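Local structure of enoyl-CoA hydratase/isomerase family protein (Bacillus anthracis, 3KQF) at residues A[42-45]-A[46-49]; A[73-76]-A[77-81]; A[84-87]-A[88-92]; A[91-94]-A[95-98]. The protein probably catalyses the reversible addition of water across the double bond of 2-enoyl-CoA thioesters. One frame throughout, in Å; residues are numbered along the deposited sequence.

Interaction 1: residues A[42-45]-A[46-49]; sequences QNIL and TQIN
Ile44 lays its CG1 branch across the end of Ile48 one turn further along the helix, CG1 lying 3.7 Å from Ile48 CD1, and its terminal CD1 runs on to touch the amide oxygen OE1 of Gln47. With CG1 of Ile44 anti to the backbone N (chi1 -177°), that branch leans along the helix toward its partner; CG1 of Ile48, set beside its own backbone N, folds back over the carbonyl of Ile44. Along the backbone, Ile48 N gives a nearly straight bond to Ile44 O (3.0 Å, 175° at the hydrogen). The exposed side is polar. Thr46 OG1 donates to Gln42 O at 2.9 Å, and that carbonyl also takes Thr46 N from the opposite face of its plane, two bonds that share one oxygen. Water 1 donates a hydrogen bond to Thr46 OG1 (2.7 Å) and one to Asn43 OD1, tying the two side chains together. Threonine suits this place because its hydroxyl can fold back on the carbonyl four residues earlier. The branched isoleucines suit the other side, where they meet strands 10-13 and 19-24. Such an amphipathic helix, apolar toward the sheet, is the crossover of a beta-alpha-beta unit, here strand 19-24, helix 35-49 and strand 56-61.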
loop_
_atom_site.group_PDB
_atom_site.type_symbol
_atom_site.label_atom_id
_atom_site.label_comp_id
_atom_site.label_asym_id
_atom_site.label_seq_id
_atom_site.Cartn_x
_atom_site.Cartn_y
_atom_site.Cartn_z
ATOM N N GLN A 42 -19.973 18.087 -14.141
ATOM C CA GLN A 42 -19.895 17.110 -15.226
ATOM C C GLN A 42 -19.734 17.790 -16.592
ATOM O O GLN A 42 -18.999 17.308 -17.436
ATOM C CB GLN A 42 -21.122 16.195 -15.245
ATOM C CG GLN A 42 -21.237 15.240 -14.046
ATOM C CD GLN A 42 -22.425 14.289 -14.159
ATOM O OE1 GLN A 42 -23.204 14.369 -15.100
ATOM N NE2 GLN A 42 -22.565 13.386 -13.188
ATOM N N ASN A 43 -20.446 18.894 -16.812
ATOM C CA ASN A 43 -20.358 19.613 -18.085
ATOM C C ASN A 43 -18.949 20.179 -18.308
ATOM O O ASN A 43 -18.412 20.081 -19.406
ATOM C CB ASN A 43 -21.415 20.722 -18.164
ATOM C CG ASN A 43 -22.845 20.179 -18.147
ATOM O OD1 ASN A 43 -23.075 18.990 -18.352
ATOM N ND2 ASN A 43 -23.813 21.063 -17.920
ATOM N N ILE A 44 -18.350 20.770 -17.272
ATOM C CA ILE A 44 -16.998 21.326 -17.407
ATOM C C ILE A 44 -15.973 20.194 -17.555
ATOM O O ILE A 44 -15.013 20.328 -18.305
ATOM C CB ILE A 44 -16.607 22.267 -16.246
ATOM C CG1 ILE A 44 -15.211 22.858 -16.489
ATOM C CG2 ILE A 44 -16.623 21.539 -14.927
ATOM C CD1 ILE A 44 -15.087 23.661 -17.757
ATOM N N LEU A 45 -16.180 19.083 -16.846
ATOM C CA LEU A 45 -15.273 17.925 -16.980
ATOM C C LEU A 45 -15.277 17.405 -18.443
ATOM O O LEU A 45 -14.232 17.032 -18.975
ATOM C CB LEU A 45 -15.644 16.834 -15.982
ATOM C CG LEU A 45 -15.321 17.188 -14.516
ATOM C CD1 LEU A 45 -15.894 16.164 -13.545
ATOM C CD2 LEU A 45 -13.812 17.342 -14.299
ATOM N N THR A 46 -16.448 17.415 -19.085
ATOM C CA THR A 46 -16.579 16.981 -20.493
ATOM C C THR A 46 -15.803 17.896 -21.423
ATOM O O THR A 46 -15.227 17.439 -22.411
ATOM C CB THR A 46 -18.048 16.945 -20.949
ATOM O OG1 THR A 46 -18.780 16.068 -20.102
ATOM C CG2 THR A 46 -18.182 16.464 -22.409
ATOM N N GLN A 47 -15.805 19.190 -21.121
ATOM C CA GLN A 47 -15.071 20.166 -21.926
ATOM C C GLN A 47 -13.553 19.970 -21.762
ATOM O O GLN A 47 -12.829 19.833 -22.734
ATOM C CB GLN A 47 -15.503 21.588 -21.534
ATOM C CG GLN A 47 -14.826 22.707 -22.316
ATOM C CD GLN A 47 -15.534 24.060 -22.162
ATOM O OE1 GLN A 47 -16.380 24.243 -21.279
ATOM N NE2 GLN A 47 -15.181 25.014 -23.028
ATOM N N ILE A 48 -13.090 19.914 -20.522
ATOM C CA ILE A 48 -11.665 19.731 -20.222
ATOM C C ILE A 48 -11.111 18.422 -20.804
ATOM O O ILE A 48 -9.968 18.371 -21.276
ATOM C CB ILE A 48 -11.417 19.802 -18.705
ATOM C CG1 ILE A 48 -11.753 21.206 -18.193
ATOM C CG2 ILE A 48 -9.953 19.457 -18.389
ATOM C CD1 ILE A 48 -11.888 21.301 -16.672
ATOM N N ASN A 49 -11.946 17.383 -20.819
ATOM C CA ASN A 49 -11.570 16.096 -21.375
ATOM C C ASN A 49 -11.060 16.212 -22.836
ATOM O O ASN A 49 -10.195 15.436 -23.259
ATOM C CB ASN A 49 -12.770 15.133 -21.281
ATOM C CG ASN A 49 -12.388 13.702 -21.509
ATOM O OD1 ASN A 49 -11.785 13.071 -20.637
ATOM N ND2 ASN A 49 -12.816 13.141 -22.638
HETATM O O HOH W 1 -21.436 16.482 -19.555
#

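Interaction 2: residues A[73-76]-A[77-81]; sequences LKER and AGMNE
A type II beta turn from Arg76 to Met79 carries the chain out of the short helix 73-76, and its closing bond runs from Met79 N to Arg76 O at 3.0 Å. Ala77, the second residue of the turn, still gives a helical bond from its N to Leu73 O but is the first to leave helical phi/psi. Gly78 takes the third position with phi 80°, a value that a residue without a side chain adopts easily. Met79, a selenomethionine, folds back over the helix end: its CG sits 3.4 Å from Arg76 O, and its extended chain carries SE to 3.7 Å from Arg76 CD. The methyl CE goes further, meeting the aliphatic CG of Glu75 at 3.9 Å. The unbranched, flexible chain of methionine, here with selenium for sulfur, suits this place, since it follows the methylene parts of two charged residues. Turn and loop together form the link to helix 81-99, against which Met79 packs at Val84 and Ala87. Asn80 is the N-cap of helix 81-99, its OD1 accepting from Gln83 N. The carboxylate of Glu75 turns away to bond Leu35 N. In the conformer described, Arg76 bends at chi2 (-60°), which swings its guanidinium off the turn toward Ile91, with Tyr238 of the second subunit also packed on this side chain.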
loop_
_atom_site.group_PDB
_atom_site.type_symbol
_atom_site.label_atom_id
_atom_site.label_comp_id
_atom_site.label_asym_id
_atom_site.label_seq_id
_atom_site.Cartn_x
_atom_site.Cartn_y
_atom_site.Cartn_z
ATOM N N LEU A 73 -27.006 17.298 2.294
ATOM C CA LEU A 73 -27.993 16.561 3.094
ATOM C C LEU A 73 -29.359 17.263 3.164
ATOM O O LEU A 73 -30.382 16.617 3.403
ATOM C CB LEU A 73 -27.451 16.270 4.496
ATOM C CG LEU A 73 -26.213 15.364 4.555
ATOM C CD1 LEU A 73 -25.802 15.114 6.002
ATOM C CD2 LEU A 73 -26.458 14.030 3.844
ATOM N N LYS A 74 -29.366 18.582 2.976
ATOM C CA LYS A 74 -30.613 19.331 2.957
ATOM C C LYS A 74 -31.429 18.845 1.776
ATOM O O LYS A 74 -32.633 18.658 1.892
ATOM C CB LYS A 74 -30.357 20.837 2.885
ATOM C CG LYS A 74 -29.757 21.407 4.152
ATOM C CD LYS A 74 -29.476 22.883 4.017
ATOM C CE LYS A 74 -28.821 23.451 5.258
ATOM N NZ LYS A 74 -28.586 24.913 5.106
ATOM N N GLU A 75 -30.757 18.623 0.647
ATOM C CA GLU A 75 -31.400 18.101 -0.564
ATOM C C GLU A 75 -31.766 16.614 -0.440
ATOM O O GLU A 75 -32.826 16.184 -0.916
ATOM C CB GLU A 75 -30.475 18.304 -1.767
ATOM C CG GLU A 75 -31.017 17.809 -3.102
ATOM C CD GLU A 75 -30.150 18.233 -4.274
ATOM O OE1 GLU A 75 -28.907 18.108 -4.190
ATOM O OE2 GLU A 75 -30.712 18.683 -5.292
ATOM N N ARG A 76 -30.896 15.835 0.210
ATOM C CA ARG A 76 -31.121 14.402 0.367
ATOM C C ARG A 76 -32.326 14.055 1.249
ATOM O O ARG A 76 -33.026 13.078 0.984
ATOM C CB ARG A 76 -29.876 13.709 0.943
ATOM C CG ARG A 76 -28.653 13.727 0.050
ATOM C CD ARG A 76 -28.911 13.035 -1.291
ATOM N NE ARG A 76 -27.672 12.825 -2.039
ATOM C CZ ARG A 76 -26.844 11.796 -1.855
ATOM N NH1 ARG A 76 -27.096 10.872 -0.929
ATOM N NH2 ARG A 76 -25.748 11.693 -2.591
ATOM N N ALA A 77 -32.546 14.838 2.302
ATOM C CA ALA A 77 -33.663 14.586 3.230
ATOM C C ALA A 77 -35.010 14.370 2.561
ATOM O O ALA A 77 -35.489 15.207 1.788
ATOM C CB ALA A 77 -33.779 15.715 4.268
ATOM N N GLY A 78 -35.617 13.229 2.873
ATOM C CA GLY A 78 -36.930 12.878 2.344
ATOM C C GLY A 78 -36.977 12.331 0.927
ATOM O O GLY A 78 -38.051 12.024 0.431
HETATM N N MSE A 79 -35.828 12.203 0.264
HETATM C CA MSE A 79 -35.814 11.668 -1.096
HETATM C C MSE A 79 -36.380 10.257 -1.103
HETATM O O MSE A 79 -36.127 9.469 -0.182
HETATM C CB MSE A 79 -34.396 11.618 -1.670
HETATM C CG MSE A 79 -33.871 12.885 -2.285
HETATM SE SE MSE A 79 -32.134 12.512 -3.133
HETATM C CE MSE A 79 -31.952 14.174 -4.124
ATOM N N ASN A 80 -37.160 9.934 -2.128
ATOM C CA ASN A 80 -37.677 8.582 -2.238
ATOM C C ASN A 80 -36.569 7.687 -2.806
ATOM O O ASN A 80 -35.494 8.160 -3.224
ATOM C CB ASN A 80 -38.984 8.522 -3.047
ATOM C CG ASN A 80 -38.808 8.924 -4.492
ATOM O OD1 ASN A 80 -37.717 8.840 -5.046
ATOM N ND2 ASN A 80 -39.907 9.330 -5.126
ATOM N N GLU A 81 -36.821 6.392 -2.787
ATOM C CA GLU A 81 -35.869 5.388 -3.226
ATOM C C GLU A 81 -35.214 5.659 -4.585
ATOM O O GLU A 81 -33.983 5.562 -4.732
ATOM C CB GLU A 81 -36.627 4.060 -3.257
ATOM C CG GLU A 81 -35.855 2.876 -3.630
ATOM C CD GLU A 81 -36.754 1.647 -3.750
ATOM O OE1 GLU A 81 -36.224 0.553 -3.976
ATOM O OE2 GLU A 81 -37.989 1.782 -3.613
#

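Interaction 3: residues A[84-87]-A[88-92]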
loop_
_atom_site.group_PDB
_atom_site.type_symbol
_atom_site.label_atom_id
_atom_site.label_comp_id
_atom_site.label_asym_id
_atom_site.label_seq_id
_atom_site.Cartn_x
_atom_site.Cartn_y
_atom_site.Cartn_z
ATOM N N VAL A 84 -32.844 8.666 -4.327
ATOM C CA VAL A 84 -31.575 8.335 -3.677
ATOM C C VAL A 84 -30.608 7.653 -4.673
ATOM O O VAL A 84 -29.461 8.046 -4.795
ATOM C CB VAL A 84 -31.789 7.427 -2.456
ATOM C CG1 VAL A 84 -30.439 6.985 -1.869
ATOM C CG2 VAL A 84 -32.637 8.148 -1.402
ATOM N N ARG A 85 -31.088 6.642 -5.389
ATOM C CA ARG A 85 -30.251 5.942 -6.366
ATOM C C ARG A 85 -29.708 6.869 -7.447
ATOM O O ARG A 85 -28.554 6.744 -7.845
ATOM C CB ARG A 85 -31.000 4.779 -7.016
ATOM C CG ARG A 85 -31.360 3.696 -6.056
ATOM C CD ARG A 85 -31.806 2.446 -6.785
ATOM N NE ARG A 85 -32.248 1.445 -5.833
ATOM C CZ ARG A 85 -33.512 1.183 -5.547
ATOM N NH1 ARG A 85 -34.501 1.814 -6.177
ATOM N NH2 ARG A 85 -33.786 0.245 -4.650
ATOM N N HIS A 86 -30.535 7.796 -7.918
ATOM C CA HIS A 86 -30.116 8.739 -8.945
ATOM C C HIS A 86 -29.061 9.696 -8.406
ATOM O O HIS A 86 -28.085 9.997 -9.097
ATOM C CB HIS A 86 -31.304 9.536 -9.506
ATOM C CG HIS A 86 -30.893 10.663 -10.404
ATOM N ND1 HIS A 86 -30.799 11.966 -9.966
ATOM C CD2 HIS A 86 -30.510 10.674 -11.703
ATOM C CE1 HIS A 86 -30.397 12.735 -10.963
ATOM N NE2 HIS A 86 -30.213 11.975 -12.028
ATOM N N ALA A 87 -29.248 10.158 -7.170
ATOM C CA ALA A 87 -28.309 11.102 -6.557
ATOM C C ALA A 87 -26.955 10.455 -6.301
ATOM O O ALA A 87 -25.909 11.048 -6.609
ATOM C CB ALA A 87 -28.872 11.667 -5.276
ATOM N N VAL A 88 -26.958 9.239 -5.756
ATOM C CA VAL A 88 -25.695 8.540 -5.501
ATOM C C VAL A 88 -25.027 8.252 -6.850
ATOM O O VAL A 88 -23.805 8.385 -6.982
ATOM C CB VAL A 88 -25.884 7.274 -4.647
ATOM C CG1 VAL A 88 -24.556 6.698 -4.250
ATOM C CG2 VAL A 88 -26.654 7.617 -3.377
ATOM N N SER A 89 -25.828 7.924 -7.866
ATOM C CA SER A 89 -25.297 7.688 -9.204
ATOM C C SER A 89 -24.613 8.938 -9.779
ATOM O O SER A 89 -23.534 8.849 -10.392
ATOM C CB SER A 89 -26.395 7.201 -10.141
ATOM O OG SER A 89 -25.874 7.040 -11.443
HETATM N N MSE A 90 -25.239 10.093 -9.578
HETATM C CA MSE A 90 -24.684 11.351 -10.054
HETATM C C MSE A 90 -23.322 11.637 -9.418
HETATM O O MSE A 90 -22.381 12.034 -10.110
HETATM C CB MSE A 90 -25.669 12.493 -9.787
HETATM C CG MSE A 90 -26.863 12.451 -10.699
HETATM SE SE MSE A 90 -26.300 12.731 -12.542
HETATM C CE MSE A 90 -25.712 14.580 -12.375
ATOM N N ILE A 91 -23.216 11.422 -8.107
ATOM C CA ILE A 91 -21.959 11.647 -7.400
ATOM C C ILE A 91 -20.900 10.648 -7.870
ATOM O O ILE A 91 -19.803 11.046 -8.242
ATOM C CB ILE A 91 -22.072 11.540 -5.865
ATOM C CG1 ILE A 91 -23.068 12.554 -5.313
ATOM C CG2 ILE A 91 -20.718 11.836 -5.213
ATOM C CD1 ILE A 91 -23.091 12.593 -3.793
ATOM N N ARG A 92 -21.234 9.364 -7.926
ATOM C CA ARG A 92 -20.203 8.394 -8.302
ATOM C C ARG A 92 -19.724 8.593 -9.748
ATOM O O ARG A 92 -18.529 8.480 -10.013
ATOM C CB ARG A 92 -20.612 6.938 -8.013
ATOM C CG ARG A 92 -21.480 6.263 -9.003
ATOM C CD ARG A 92 -21.485 4.745 -8.699
ATOM N NE ARG A 92 -21.886 4.468 -7.319
ATOM C CZ ARG A 92 -23.133 4.260 -6.903
ATOM N NH1 ARG A 92 -24.156 4.266 -7.760
ATOM N NH2 ARG A 92 -23.360 4.032 -5.613
HETATM O O HOH W 2 -27.138 4.392 -7.608
#
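Over one face of the His86 imidazole lies the CG methylene of Met90, a selenomethionine, making a CH-pi contact 3.8 Å from the ring centroid and 24° off the normal. CG is displaced toward the rim, on the CE1 and NE2 side, and SE follows obliquely, 4.7 Å from the centroid. His86 reaches this place with CG anti to the backbone N (chi1 171°), which lays the ring alongside the helix toward the next turn, while Met90 bends at chi2 and chi3, keeping CG and SE by the ring as the end of the chain turns away. The second flat group, the guanidinium of Arg92, has Val88 O 4.1 Å above the centre of one face and water 2 in plane at its edge. NH1 gives that water a hydrogen bond of 3.0 Å, and the water donates in turn to Arg85 O at 2.8 Å, bridging the backbone to a side chain seven residues later. These groups decorate helix 81-99 of the crotonase fold, whose regular i to i+4 bonds include Val88 N to Val84 O at 2.9 Å. Val84 and Val88 lie side by side on another stripe, Val84 CG1 to Val88 CG2 4.1 Å; as beta-branched apolar residues they suit a buried side, Val88 packing on Tyr238 of the second subunit. Ala87, small enough to let another element come close, receives Met79 and Arg76 from the preceding loop and short helix. Arg85 points out with its guanidinium in salt bridges to Glu81 and to Glu239 of the second subunit.

Interaction 4: residues A[91-94]-A[95-98]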
loop_
_atom_site.group_PDB
_atom_site.type_symbol
_atom_site.label_atom_id
_atom_site.label_comp_id
_atom_site.label_asym_id
_atom_site.label_seq_id
_atom_site.Cartn_x
_atom_site.Cartn_y
_atom_site.Cartn_z
ATOM N N ILE A 91 -23.216 11.422 -8.107
ATOM C CA ILE A 91 -21.959 11.647 -7.400
ATOM C C ILE A 91 -20.900 10.648 -7.870
ATOM O O ILE A 91 -19.803 11.046 -8.242
ATOM C CB ILE A 91 -22.072 11.540 -5.865
ATOM C CG1 ILE A 91 -23.068 12.554 -5.313
ATOM C CG2 ILE A 91 -20.718 11.836 -5.213
ATOM C CD1 ILE A 91 -23.091 12.593 -3.793
ATOM N N ARG A 92 -21.234 9.364 -7.926
ATOM C CA ARG A 92 -20.203 8.394 -8.302
ATOM C C ARG A 92 -19.724 8.593 -9.748
ATOM O O ARG A 92 -18.529 8.480 -10.013
ATOM C CB ARG A 92 -20.612 6.938 -8.013
ATOM C CG ARG A 92 -21.480 6.263 -9.003
ATOM C CD ARG A 92 -21.485 4.745 -8.699
ATOM N NE ARG A 92 -21.886 4.468 -7.319
ATOM C CZ ARG A 92 -23.133 4.260 -6.903
ATOM N NH1 ARG A 92 -24.156 4.266 -7.760
ATOM N NH2 ARG A 92 -23.360 4.032 -5.613
ATOM N N THR A 93 -20.638 8.955 -10.652
ATOM C CA THR A 93 -20.285 9.215 -12.058
ATOM C C THR A 93 -19.328 10.406 -12.171
ATOM O O THR A 93 -18.385 10.402 -12.963
ATOM C CB THR A 93 -21.538 9.483 -12.891
ATOM O OG1 THR A 93 -22.300 8.271 -12.966
ATOM C CG2 THR A 93 -21.185 9.916 -14.314
ATOM N N THR A 94 -19.584 11.432 -11.381
ATOM C CA THR A 94 -18.721 12.615 -11.378
ATOM C C THR A 94 -17.287 12.242 -10.944
ATOM O O THR A 94 -16.303 12.696 -11.544
ATOM C CB THR A 94 -19.316 13.689 -10.466
ATOM O OG1 THR A 94 -20.663 13.944 -10.872
ATOM C CG2 THR A 94 -18.487 14.981 -10.542
HETATM N N MSE A 95 -17.168 11.416 -9.904
HETATM C CA MSE A 95 -15.864 10.958 -9.435
HETATM C C MSE A 95 -15.117 10.211 -10.554
HETATM O O MSE A 95 -13.929 10.419 -10.757
HETATM C CB MSE A 95 -15.980 10.039 -8.218
HETATM C CG MSE A 95 -16.774 10.594 -7.053
HETATM SE SE MSE A 95 -16.175 12.359 -6.536
HETATM C CE MSE A 95 -17.341 12.712 -5.019
ATOM N N GLU A 96 -15.812 9.336 -11.266
ATOM C CA GLU A 96 -15.199 8.599 -12.369
ATOM C C GLU A 96 -14.691 9.540 -13.452
ATOM O O GLU A 96 -13.626 9.327 -14.005
ATOM C CB GLU A 96 -16.180 7.601 -12.965
ATOM C CG GLU A 96 -16.533 6.512 -11.986
ATOM C CD GLU A 96 -17.609 5.596 -12.494
ATOM O OE1 GLU A 96 -18.586 6.096 -13.107
ATOM O OE2 GLU A 96 -17.496 4.379 -12.236
HETATM N N MSE A 97 -15.457 10.588 -13.747
HETATM C CA MSE A 97 -15.046 11.548 -14.769
HETATM C C MSE A 97 -13.785 12.316 -14.361
HETATM O O MSE A 97 -12.934 12.612 -15.213
HETATM C CB MSE A 97 -16.194 12.504 -15.097
HETATM C CG MSE A 97 -17.416 11.830 -15.701
HETATM SE SE MSE A 97 -18.850 13.144 -16.019
HETATM C CE MSE A 97 -17.874 14.201 -17.266
ATOM N N VAL A 98 -13.660 12.638 -13.066
ATOM C CA VAL A 98 -12.457 13.327 -12.563
ATOM C C VAL A 98 -11.274 12.400 -12.716
ATOM O O VAL A 98 -10.232 12.778 -13.252
ATOM C CB VAL A 98 -12.563 13.681 -11.049
ATOM C CG1 VAL A 98 -11.174 14.143 -10.502
ATOM C CG2 VAL A 98 -13.624 14.722 -10.815
#
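Met95, a selenomethionine, comes first, and its methyl CE presses on Ile91 CG2 at 3.5 Å, closer than carbons usually pack. The two side chains run side by side; Met95 gets there by bending at chi2 (-51°), a turn that brings CE back along the helix, while its CG rests 3.3 Å from Ile91 O. An unbranched, pliable chain suits this buried place, where Leu120 of helix 116-123 and the loop residue Ala148 also touch it. Glu96 follows on a more open side. Its methylenes lie along the backbone of the previous turn, CG 3.4 Å from Arg92 O, and the carboxylate stops short of Arg92, whose NE is 6.6 Å from Glu96 OE2, too far for a salt bridge though the opposite charges may attract weakly. This stretch belongs to the long helix 81-99, a shared element of the crotonase core and of the subunit contact, for Leu231 of the second subunit packs on Glu96. Met97 then turns the other way: its CG touches Thr93 O at 3.2 Å, and the bend at chi3 leads the methyl off toward Leu45 and Thr46 of helix 35-49. Last, Val98 places CG2 3.4 Å from Thr94 O, with Ala123 of helix 116-123 against its side chain. In the preceding turn, Thr93 and Thr94 fold their hydroxyls back to Ser89 O and Met90 O, which satisfies them within the helix, Thr94 being buried; Thr94 OG1 is also hydrogen-bonded to Gln42 NE2.

In the fold
Interactions 3 and 4 are overlapping stretches of helix 81-99 and share Ile91 and Arg92; interaction 1 lies on helix 35-49, which packs against that helix. Gln42 and the methyl of Met97 join interactions 1 and 4, whose centres are about 11 Å apart. Interaction 2, at the surface and about 26 Å from the chain centre, comprises the short helix 73-76 and the loop after it, and Arg76 and Met79 bring it onto interaction 3. Interaction 4 lies deepest, at about 10 Å, and combines a buried Ile91-Met95 contact with threonines bonded to the backbone; interaction 3 adds an imidazole and charged groups. Interactions 2, 3 and 4 all meet the second subunit, whereas interaction 1 touches no other chain.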